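Local coordinates for protein metallo-beta-lactamase (Serratia marcescens, PDB 5AXO) that probably hydrolyses the beta-lactam ring of antibiotics such as carbapenems, using two zinc ions, as a subclass B3 metallo-beta-lactamase, at residues Asp76-Ile81 with Ser118-Ser123; Leu39-Thr44 with Leu69-His74; Val50-Ile55 with Ser82-Leu87. One frame throughout, in Å; residues are numbered along the deposited sequence.

Contact 1: Asp76-Ile81 with Ser118-Ser123; sequences DHAGGI and SNFPGS. With ZN (zinc ion), chain C; LMP ((2~{S},3~{R},4~{S})-2-[(2~{S},3~{R})-1,3-bis(oxidanyl)-1-oxidanylidene-butan-2-yl]-4-[(3~{S},5~{S})-5-(dimethylcarbamoy l)pyrrolidin-3-yl]sulfanyl-3-methyl-3,4-dihydro-2~{H}-pyrrole-5-carboxylic acid), chain R.
Ala78 O has two hydrogen-bond partners and also lies near the ring of Phe120. Ile81 N bonds to it at 3.0 Å within the turn. A water lies 2.7 Å from both Ala78 O and Pro121 O and can donate to either, but it has too few protons to serve every acceptor near it at once. It is the polar bridge between Asp76-Ile81 and Ser118-Ser123; the direct contacts are van der Waals. Phe120 carries most of them. Its CG sits between the backbone N and the carbonyl carbon (chi1 58°), which lays the ring alongside the turn. Ala78 CB meets the outer end of the ring, 3.9 Å from Phe120 CE2. Phe120 CB lies 3.8 Å from Gly79 CA. Pro121 CD rests on Gly79 O, and Ile81 CG2 touches Ser123 OG at the far end.

The short helix 75-78 carries the last two residues of the HxHxDH zinc motif of the metallo-beta-lactamase fold. Asp76 OD2 binds one zinc ion at 2.2 Å and His77 NE2 binds the same ion at 2.1 Å. His215 completes the protein ligands. The ring-opened carbapenem adds its carboxylate oxygen O32 and its ring nitrogen N4. A second water, also on this zinc ion, donates to Asp76 OD1 and bonds to the ligand's O62. Phe120 also touches Glu75, the residue between His74 and Asp76.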
loop_
_atom_site.group_PDB
_atom_site.type_symbol
_atom_site.label_atom_id
_atom_site.label_comp_id
_atom_site.label_asym_id
_atom_site.label_seq_id
_atom_site.Cartn_x
_atom_site.Cartn_y
_atom_site.Cartn_z
ATOM N N ASP A 76 -8.565 -6.111 -3.047
ATOM C CA ASP A 76 -7.252 -6.757 -3.093
ATOM C C ASP A 76 -6.243 -6.229 -2.046
ATOM O O ASP A 76 -5.433 -7.014 -1.579
ATOM C CB ASP A 76 -6.675 -6.788 -4.520
ATOM C CG ASP A 76 -6.599 -5.449 -5.196
ATOM O OD1 ASP A 76 -7.466 -4.552 -4.983
ATOM O OD2 ASP A 76 -5.718 -5.401 -6.054
ATOM N N HIS A 77 -6.334 -4.955 -1.675
ATOM C CA HIS A 77 -5.469 -4.375 -0.658
ATOM C C HIS A 77 -6.092 -4.259 0.690
ATOM O O HIS A 77 -5.394 -4.268 1.728
ATOM C CB HIS A 77 -4.991 -3.011 -1.157
ATOM C CG HIS A 77 -4.444 -3.045 -2.536
ATOM N ND1 HIS A 77 -3.167 -3.509 -2.827
ATOM C CD2 HIS A 77 -5.051 -2.818 -3.732
ATOM C CE1 HIS A 77 -3.014 -3.545 -4.144
ATOM N NE2 HIS A 77 -4.136 -3.135 -4.711
ATOM N N ALA A 78 -7.385 -3.983 0.725
ATOM C CA ALA A 78 -8.142 -3.613 1.914
ATOM C C ALA A 78 -9.070 -4.718 2.387
ATOM O O ALA A 78 -9.668 -4.613 3.476
ATOM C CB ALA A 78 -8.925 -2.341 1.727
ATOM N N GLY A 79 -9.278 -5.751 1.573
ATOM C CA GLY A 79 -10.278 -6.773 1.893
ATOM C C GLY A 79 -10.021 -7.478 3.213
ATOM O O GLY A 79 -10.992 -7.864 3.874
ATOM N N GLY A 80 -8.750 -7.576 3.611
ATOM C CA GLY A 80 -8.361 -8.193 4.854
ATOM C C GLY A 80 -8.236 -7.238 6.040
ATOM O O GLY A 80 -7.987 -7.711 7.157
ATOM N N ILE A 81 -8.414 -5.941 5.824
ATOM C CA ILE A 81 -8.215 -4.987 6.903
ATOM C C ILE A 81 -9.223 -5.233 8.033
ATOM O O ILE A 81 -8.821 -5.194 9.189
ATOM C CB ILE A 81 -8.284 -3.551 6.410
ATOM C CG1 ILE A 81 -7.003 -3.288 5.599
ATOM C CG2 ILE A 81 -8.390 -2.579 7.567
ATOM C CD1 ILE A 81 -6.890 -1.929 4.984
ATOM N N SER A 118 -15.654 -5.632 -6.720
ATOM C CA SER A 118 -16.357 -6.471 -5.744
ATOM C C SER A 118 -16.242 -5.857 -4.360
ATOM O O SER A 118 -15.167 -5.376 -3.960
ATOM C CB SER A 118 -15.794 -7.874 -5.731
ATOM O OG SER A 118 -16.085 -8.522 -6.969
ATOM N N ASN A 119 -17.347 -5.902 -3.614
ATOM C CA ASN A 119 -17.377 -5.401 -2.265
ATOM C C ASN A 119 -16.538 -6.260 -1.347
ATOM O O ASN A 119 -16.206 -7.397 -1.680
ATOM C CB ASN A 119 -18.805 -5.379 -1.695
ATOM C CG ASN A 119 -19.738 -4.448 -2.426
ATOM O OD1 ASN A 119 -19.355 -3.627 -3.207
ATOM N ND2 ASN A 119 -21.004 -4.596 -2.125
ATOM N N PHE A 120 -16.111 -5.692 -0.231
ATOM C CA PHE A 120 -15.292 -6.435 0.721
ATOM C C PHE A 120 -15.783 -6.100 2.157
ATOM O O PHE A 120 -16.677 -5.258 2.342
ATOM C CB PHE A 120 -13.801 -6.106 0.518
ATOM C CG PHE A 120 -13.485 -4.640 0.667
ATOM C CD1 PHE A 120 -13.510 -3.792 -0.441
ATOM C CD2 PHE A 120 -13.084 -4.099 1.883
ATOM C CE1 PHE A 120 -13.207 -2.464 -0.329
ATOM C CE2 PHE A 120 -12.822 -2.766 1.999
ATOM C CZ PHE A 120 -12.836 -1.937 0.888
ATOM N N PRO A 121 -15.249 -6.786 3.187
ATOM C CA PRO A 121 -15.844 -6.585 4.517
ATOM C C PRO A 121 -15.533 -5.179 5.037
ATOM O O PRO A 121 -14.375 -4.739 5.018
ATOM C CB PRO A 121 -15.160 -7.669 5.363
ATOM C CG PRO A 121 -14.803 -8.741 4.385
ATOM C CD PRO A 121 -14.411 -8.007 3.138
ATOM N N GLY A 122 -16.534 -4.504 5.578
ATOM C CA GLY A 122 -16.301 -3.245 6.212
ATOM C C GLY A 122 -15.522 -3.370 7.511
ATOM O O GLY A 122 -15.633 -4.350 8.226
ATOM N N SER A 123 -14.704 -2.361 7.800
ATOM C CA SER A 123 -13.848 -2.319 8.987
ATOM C C SER A 123 -14.420 -1.377 10.031
ATOM O O SER A 123 -14.969 -0.358 9.702
ATOM C CB SER A 123 -12.428 -1.907 8.587
ATOM O OG SER A 123 -11.522 -1.960 9.697
HETATM ZN ZN ZN C . -4.804 -3.515 -6.693
HETATM C C1 LMP R . -5.642 -4.133 -11.323
HETATM C C2 LMP R . -4.732 -2.906 -11.112
HETATM C C3 LMP R . -4.623 -2.872 -9.603
HETATM O O7A LMP R . -1.226 -6.802 -13.908
HETATM C C6A LMP R . -1.313 -7.118 -12.729
HETATM N N7A LMP R . -1.601 -8.360 -12.341
HETATM C C9A LMP R . -1.442 -8.844 -10.970
HETATM C C8A LMP R . -2.046 -9.396 -13.263
HETATM C C5A LMP R . -1.072 -6.095 -11.653
HETATM C C2A LMP R . -2.376 -5.421 -11.244
HETATM N N3A LMP R . -0.166 -5.024 -12.133
HETATM C C4A LMP R . -0.578 -3.758 -11.489
HETATM C C1A LMP R . -2.025 -3.959 -11.029
HETATM S S21 LMP R . -3.127 -2.947 -11.955
HETATM C C31 LMP R . -3.876 -1.804 -8.934
HETATM O O31 LMP R . -3.120 -1.103 -9.652
HETATM O O32 LMP R . -3.950 -1.633 -7.614
HETATM N N4 LMP R . -5.290 -3.762 -8.996
HETATM C C11 LMP R . -6.905 -3.736 -12.113
HETATM C C5 LMP R . -5.874 -4.734 -9.903
HETATM C C6 LMP R . -7.294 -5.051 -9.389
HETATM C C61 LMP R . -8.316 -3.892 -9.321
HETATM O O62 LMP R . -7.781 -2.574 -9.135
HETATM C C62 LMP R . -9.352 -4.092 -8.211
HETATM C C7 LMP R . -7.851 -6.137 -10.263
HETATM O O71 LMP R . -9.053 -6.299 -10.413
HETATM O O72 LMP R . -7.011 -6.999 -10.781
HETATM O O HOH W 1 -6.637 -2.544 -6.687
HETATM O O HOH W 2 -11.694 -4.766 5.242
#

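Contact 2: Leu39-Thr44 with Leu69-His74. With ZN (zinc ion), chain B; NA (sodium ion), chain K; LMP ((2~{S},3~{R},4~{S})-2-[(2~{S},3~{R})-1,3-bis(oxidanyl)-1-oxidanylidene-butan-2-yl]-4-[(3~{S},5~{S})-5-(dimethylcarbamoy l)pyrrolidin-3-yl]sulfanyl-3-methyl-3,4-dihydro-2~{H}-pyrrole-5-carboxylic acid), chain R.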
loop_
_atom_site.group_PDB
_atom_site.type_symbol
_atom_site.label_atom_id
_atom_site.label_comp_id
_atom_site.label_asym_id
_atom_site.label_seq_id
_atom_site.Cartn_x
_atom_site.Cartn_y
_atom_site.Cartn_z
ATOM N N LEU A 39 0.988 -2.013 10.710
ATOM C CA LEU A 39 0.753 -2.871 9.559
ATOM C C LEU A 39 0.251 -2.010 8.408
ATOM O O LEU A 39 -0.645 -1.171 8.616
ATOM C CB LEU A 39 -0.280 -3.930 9.909
ATOM C CG LEU A 39 -0.749 -4.799 8.753
ATOM C CD1 LEU A 39 0.386 -5.649 8.179
ATOM C CD2 LEU A 39 -1.946 -5.654 9.143
ATOM N N VAL A 40 0.911 -2.108 7.247
ATOM C CA VAL A 40 0.418 -1.457 6.024
ATOM C C VAL A 40 -0.280 -2.444 5.113
ATOM O O VAL A 40 0.330 -3.440 4.685
ATOM C CB VAL A 40 1.567 -0.778 5.249
ATOM C CG1 VAL A 40 0.987 0.051 4.126
ATOM C CG2 VAL A 40 2.363 0.079 6.200
ATOM N N ASP A 41 -1.589 -2.226 4.972
ATOM C CA ASP A 41 -2.538 -2.977 4.159
ATOM C C ASP A 41 -2.859 -4.313 4.763
ATOM O O ASP A 41 -2.175 -4.819 5.672
ATOM C CB ASP A 41 -2.099 -3.056 2.697
ATOM C CG ASP A 41 -2.433 -1.832 1.913
ATOM O OD1 ASP A 41 -3.268 -1.032 2.416
ATOM O OD2 ASP A 41 -1.865 -1.670 0.815
ATOM N N GLY A 42 -3.961 -4.901 4.262
ATOM C CA GLY A 42 -4.450 -6.186 4.762
ATOM C C GLY A 42 -4.578 -7.306 3.756
ATOM O O GLY A 42 -4.866 -8.443 4.145
ATOM N N THR A 43 -4.260 -7.018 2.484
ATOM C CA THR A 43 -4.561 -7.943 1.393
ATOM C C THR A 43 -6.070 -8.224 1.338
ATOM O O THR A 43 -6.868 -7.305 1.522
ATOM C CB THR A 43 -3.641 -9.204 1.379
ATOM O OG1 THR A 43 -4.100 -10.237 2.264
ATOM C CG2 THR A 43 -2.206 -8.812 1.725
ATOM N N THR A 44 -6.415 -9.412 0.853
ATOM C CA THR A 44 -7.820 -9.811 0.678
ATOM C C THR A 44 -8.392 -10.329 1.965
ATOM O O THR A 44 -7.687 -10.544 2.928
ATOM C CB THR A 44 -7.930 -10.893 -0.381
ATOM O OG1 THR A 44 -7.190 -12.021 0.095
ATOM C CG2 THR A 44 -7.377 -10.479 -1.687
ATOM N N LEU A 69 -2.506 0.838 8.324
ATOM C CA LEU A 69 -2.493 1.930 7.359
ATOM C C LEU A 69 -2.994 1.394 6.019
ATOM O O LEU A 69 -2.541 0.330 5.570
ATOM C CB LEU A 69 -1.077 2.488 7.193
ATOM C CG LEU A 69 -0.346 2.850 8.479
ATOM C CD1 LEU A 69 1.001 3.448 8.120
ATOM C CD2 LEU A 69 -1.147 3.747 9.403
ATOM N N SER A 70 -3.918 2.085 5.379
ATOM C CA SER A 70 -4.477 1.640 4.116
ATOM C C SER A 70 -3.913 2.482 2.978
ATOM O O SER A 70 -3.961 3.725 3.068
ATOM C CB SER A 70 -5.994 1.837 4.143
ATOM O OG SER A 70 -6.590 1.548 2.888
ATOM N N THR A 71 -3.365 1.857 1.958
ATOM C CA THR A 71 -3.111 2.539 0.723
ATOM C C THR A 71 -4.383 2.977 0.021
ATOM O O THR A 71 -4.628 4.209 -0.134
ATOM C CB THR A 71 -2.256 1.698 -0.236
ATOM O OG1 THR A 71 -2.888 0.460 -0.468
ATOM C CG2 THR A 71 -0.828 1.521 0.239
ATOM N N HIS A 72 -5.193 2.027 -0.421
ATOM C CA HIS A 72 -6.501 2.395 -0.926
ATOM C C HIS A 72 -7.488 1.259 -0.797
ATOM O O HIS A 72 -7.168 0.103 -0.505
ATOM C CB HIS A 72 -6.367 2.847 -2.409
ATOM C CG HIS A 72 -6.151 1.720 -3.385
ATOM N ND1 HIS A 72 -4.894 1.325 -3.779
ATOM C CD2 HIS A 72 -7.015 0.928 -4.067
ATOM C CE1 HIS A 72 -4.993 0.325 -4.642
ATOM N NE2 HIS A 72 -6.269 0.072 -4.851
ATOM N N SER A 73 -8.744 1.633 -1.026
ATOM C CA SER A 73 -9.909 0.879 -0.577
ATOM C C SER A 73 -10.513 0.007 -1.672
ATOM O O SER A 73 -11.666 0.189 -2.048
ATOM C CB SER A 73 -10.959 1.839 -0.033
ATOM O OG SER A 73 -11.200 2.895 -0.946
ATOM N N HIS A 74 -9.703 -0.938 -2.174
ATOM C CA HIS A 74 -10.233 -2.021 -3.039
ATOM C C HIS A 74 -10.003 -3.377 -2.366
ATOM O O HIS A 74 -9.107 -3.509 -1.502
ATOM C CB HIS A 74 -9.539 -2.009 -4.393
ATOM C CG HIS A 74 -9.881 -0.836 -5.228
ATOM N ND1 HIS A 74 -9.031 -0.366 -6.212
ATOM C CD2 HIS A 74 -10.986 -0.056 -5.251
ATOM C CE1 HIS A 74 -9.627 0.638 -6.823
ATOM N NE2 HIS A 74 -10.810 0.843 -6.259
HETATM ZN ZN ZN B . -7.059 -0.786 -6.509
HETATM NA NA NA K . -5.837 5.615 2.212
HETATM C C1 LMP R . -5.642 -4.133 -11.323
HETATM C C2 LMP R . -4.732 -2.906 -11.112
HETATM C C3 LMP R . -4.623 -2.872 -9.603
HETATM O O7A LMP R . -1.226 -6.802 -13.908
HETATM C C6A LMP R . -1.313 -7.118 -12.729
HETATM N N7A LMP R . -1.601 -8.360 -12.341
HETATM C C9A LMP R . -1.442 -8.844 -10.970
HETATM C C8A LMP R . -2.046 -9.396 -13.263
HETATM C C5A LMP R . -1.072 -6.095 -11.653
HETATM C C2A LMP R . -2.376 -5.421 -11.244
HETATM N N3A LMP R . -0.166 -5.024 -12.133
HETATM C C4A LMP R . -0.578 -3.758 -11.489
HETATM C C1A LMP R . -2.025 -3.959 -11.029
HETATM S S21 LMP R . -3.127 -2.947 -11.955
HETATM C C31 LMP R . -3.876 -1.804 -8.934
HETATM O O31 LMP R . -3.120 -1.103 -9.652
HETATM O O32 LMP R . -3.950 -1.633 -7.614
HETATM N N4 LMP R . -5.290 -3.762 -8.996
HETATM C C11 LMP R . -6.905 -3.736 -12.113
HETATM C C5 LMP R . -5.874 -4.734 -9.903
HETATM C C6 LMP R . -7.294 -5.051 -9.389
HETATM C C61 LMP R . -8.316 -3.892 -9.321
HETATM O O62 LMP R . -7.781 -2.574 -9.135
HETATM C C62 LMP R . -9.352 -4.092 -8.211
HETATM C C7 LMP R . -7.851 -6.137 -10.263
HETATM O O71 LMP R . -9.053 -6.299 -10.413
HETATM O O72 LMP R . -7.011 -6.999 -10.781
HETATM O O HOH W 3 -5.902 -0.832 1.812
HETATM O O HOH W 4 -7.834 3.757 1.668
HETATM O O HOH W 1 -6.637 -2.544 -6.687
#
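Asp41 reaches across to Thr71 with both carboxylate oxygens. Thr71 N donates to Asp41 OD1 at 2.9 Å, from the syn side but 23° out of the carboxylate plane. Thr71 OG1 donates to the syn lone pair of Asp41 OD2, 2.7 Å away. Asp41 CG lies beside its own backbone N (chi1 -81°), which turns the carboxylate over the Ser70-Thr71 backbone. The N-H bond is fairly straight (161°), and the two bonds together fix the turn of the carboxylate. This is the tight end, continued by a parallel bridge between Val40 and Leu69: Leu69 N donates to Leu39 O and Asp41 N to Leu69 O, both at 2.8 Å. Beside it, Val40 CG2 and Leu69 CD1 are in van der Waals contact at 4.1 Å.

On the Ser70 side, waters and a sodium ion take the place of direct contacts. One water donates to Asp41 OD1 and His72 O and accepts from Ser70 OG. A second water donates to Ser70 OG and binds a sodium ion held by Ser70 O and Thr71 O. Past Asp41 and Thr71 the segments part. His72 NE2 and His74 ND1 then bind a zinc ion, each at 2.0 Å, together with His150. A strand running into the HxH half of the zinc motif is typical of the metallo-beta-lactamase fold.

Contact 3: Val50-Ile55 with Ser82-Leu87. With NA (sodium ion), chain H; NA (sodium ion), chain D.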
loop_
_atom_site.group_PDB
_atom_site.type_symbol
_atom_site.label_atom_id
_atom_site.label_comp_id
_atom_site.label_asym_id
_atom_site.label_seq_id
_atom_site.Cartn_x
_atom_site.Cartn_y
_atom_site.Cartn_z
ATOM N N VAL A 50 -3.400 -15.256 6.080
ATOM C CA VAL A 50 -1.998 -15.332 5.707
ATOM C C VAL A 50 -1.206 -14.241 6.438
ATOM O O VAL A 50 -0.141 -14.502 6.985
ATOM C CB VAL A 50 -1.872 -15.219 4.166
ATOM C CG1 VAL A 50 -0.438 -15.092 3.728
ATOM C CG2 VAL A 50 -2.493 -16.440 3.492
ATOM N N VAL A 51 -1.659 -12.985 6.321
ATOM C CA VAL A 51 -1.011 -11.884 6.991
ATOM C C VAL A 51 -0.827 -12.154 8.473
ATOM O O VAL A 51 0.244 -11.927 9.046
ATOM C CB VAL A 51 -1.746 -10.556 6.723
ATOM C CG1 VAL A 51 -1.154 -9.413 7.532
ATOM C CG2 VAL A 51 -1.741 -10.192 5.260
ATOM N N ALA A 52 -1.890 -12.582 9.146
ATOM C CA ALA A 52 -1.814 -12.840 10.576
ATOM C C ALA A 52 -0.792 -13.910 10.934
ATOM O O ALA A 52 0.019 -13.726 11.853
ATOM C CB ALA A 52 -3.186 -13.218 11.080
ATOM N N ALA A 53 -0.798 -15.019 10.194
ATOM C CA ALA A 53 0.177 -16.084 10.409
ATOM C C ALA A 53 1.591 -15.585 10.140
ATOM O O ALA A 53 2.534 -15.897 10.851
ATOM C CB ALA A 53 -0.142 -17.228 9.525
ATOM N N ASN A 54 1.718 -14.738 9.113
ATOM C CA ASN A 54 3.011 -14.194 8.757
ATOM C C ASN A 54 3.603 -13.303 9.864
ATOM O O ASN A 54 4.792 -13.329 10.138
ATOM C CB ASN A 54 2.907 -13.433 7.435
ATOM C CG ASN A 54 2.765 -14.350 6.230
ATOM O OD1 ASN A 54 3.013 -15.553 6.341
ATOM N ND2 ASN A 54 2.440 -13.789 5.090
ATOM N N ILE A 55 2.765 -12.429 10.434
ATOM C CA ILE A 55 3.229 -11.545 11.520
ATOM C C ILE A 55 3.693 -12.420 12.683
ATOM O O ILE A 55 4.746 -12.171 13.257
ATOM C CB ILE A 55 2.070 -10.631 11.953
ATOM C CG1 ILE A 55 1.780 -9.613 10.851
ATOM C CG2 ILE A 55 2.416 -9.916 13.245
ATOM C CD1 ILE A 55 0.474 -8.867 11.062
ATOM N N SER A 82 -10.486 -5.508 7.733
ATOM C CA SER A 82 -11.476 -5.657 8.786
ATOM C C SER A 82 -11.097 -6.785 9.689
ATOM O O SER A 82 -11.152 -6.655 10.931
ATOM C CB SER A 82 -12.834 -5.898 8.173
ATOM O OG SER A 82 -13.798 -6.032 9.211
ATOM N N ALA A 83 -10.758 -7.919 9.082
ATOM C CA ALA A 83 -10.368 -9.053 9.877
ATOM C C ALA A 83 -9.144 -8.753 10.712
ATOM O O ALA A 83 -9.034 -9.190 11.863
ATOM C CB ALA A 83 -10.145 -10.266 8.992
ATOM N N MET A 84 -8.131 -8.171 10.087
ATOM C CA MET A 84 -6.941 -7.782 10.818
ATOM C C MET A 84 -7.259 -6.833 11.965
ATOM O O MET A 84 -6.623 -6.889 13.032
ATOM C CB MET A 84 -5.893 -7.176 9.880
ATOM C CG MET A 84 -5.271 -8.211 8.953
ATOM S SD MET A 84 -4.571 -9.686 9.692
ATOM C CE MET A 84 -3.548 -8.993 10.983
ATOM N N GLN A 85 -8.144 -5.879 11.730
ATOM C CA GLN A 85 -8.541 -4.916 12.783
ATOM C C GLN A 85 -9.168 -5.661 13.987
ATOM O O GLN A 85 -8.819 -5.416 15.137
ATOM C CB GLN A 85 -9.508 -3.870 12.191
ATOM C CG GLN A 85 -9.786 -2.682 13.098
ATOM C CD GLN A 85 -10.616 -3.036 14.306
ATOM O OE1 GLN A 85 -11.568 -3.777 14.231
ATOM N NE2 GLN A 85 -10.233 -2.481 15.435
ATOM N N LYS A 86 -9.984 -6.653 13.709
ATOM C CA LYS A 86 -10.574 -7.432 14.815
ATOM C C LYS A 86 -9.530 -8.253 15.543
ATOM O O LYS A 86 -9.602 -8.374 16.762
ATOM C CB LYS A 86 -11.677 -8.345 14.306
ATOM C CG LYS A 86 -12.932 -7.595 13.944
ATOM C CD LYS A 86 -14.024 -8.526 13.483
ATOM C CE LYS A 86 -13.980 -8.722 11.987
ATOM N NZ LYS A 86 -15.158 -9.522 11.529
ATOM N N LEU A 87 -8.565 -8.819 14.829
ATOM C CA LEU A 87 -7.547 -9.655 15.460
ATOM C C LEU A 87 -6.568 -8.864 16.285
ATOM O O LEU A 87 -6.030 -9.389 17.266
ATOM C CB LEU A 87 -6.765 -10.417 14.413
ATOM C CG LEU A 87 -7.473 -11.597 13.714
ATOM C CD1 LEU A 87 -6.620 -12.004 12.528
ATOM C CD2 LEU A 87 -7.659 -12.744 14.684
HETATM NA NA NA H . -13.089 -4.498 11.922
HETATM NA NA NA D . 2.206 -17.428 4.447
HETATM O O HOH W 5 -15.739 -4.874 12.202
#
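Met84 points its thioether into the face of the helix at Val50-Ile55 that bears Val51, Ala52 and Ile55. The bend at chi2 (-53°) sets SD against Ala52 and Val51, and the bend at chi3 (-49°) turns CE to Ile55. Met84 SD lies 4.0 Å from Ala52 CB and about as far from Ala52 N. Val51 and Met84 meet at an oblique angle, with Val51 CG1 4.1 Å from Met84 SD. Ile55 comes differently: it and Met84 reach toward each other tip to tip, Ile55 CD1 and Met84 CE being 4.0 Å apart. Leu87 adds a branch from the exposed side, where its CD1 touches Ala52 CB at 3.9 Å. Ala52 is thus met by both Met84 and Leu87. Its small side chain suits the place where the two backbones are nearest, Ala52 CA to Met84 CA being 7.2 Å.

The contact is wholly apolar across the segments. The axes are 10.7 Å apart at closest approach and run at 42° in broadly the same direction. Helix 47-57 links strands 37-40 and 65-69, and helix 81-88 lies between 65-69 and 91-95, in successive beta-alpha-beta crossovers. Both helices rest on strand 37-40, where Val51 and Met84 touch Leu39.

In the fold
Contacts 1 and 2 share the dinuclear zinc site and lie about 8 Å apart, centre to centre. Contact 2 supplies two of the three histidines of one zinc ion, with His150; contact 1 supplies Asp76 and His77 of the other, with His215. A single water lies on both ions, beside the bound carbapenem product. The backbones also join: Gly80 N is 2.8 Å from Thr43 O, and Gly42 N is 3.0 Å from His77 O, both probable hydrogen bonds. Contact 3 lies farther from the ligand, its centre about 12 Å from that of contact 1 and about 11 Å from that of contact 2. Ser82 OG reaches Gly122 O at 2.7 Å, tying contact 3 to contact 1.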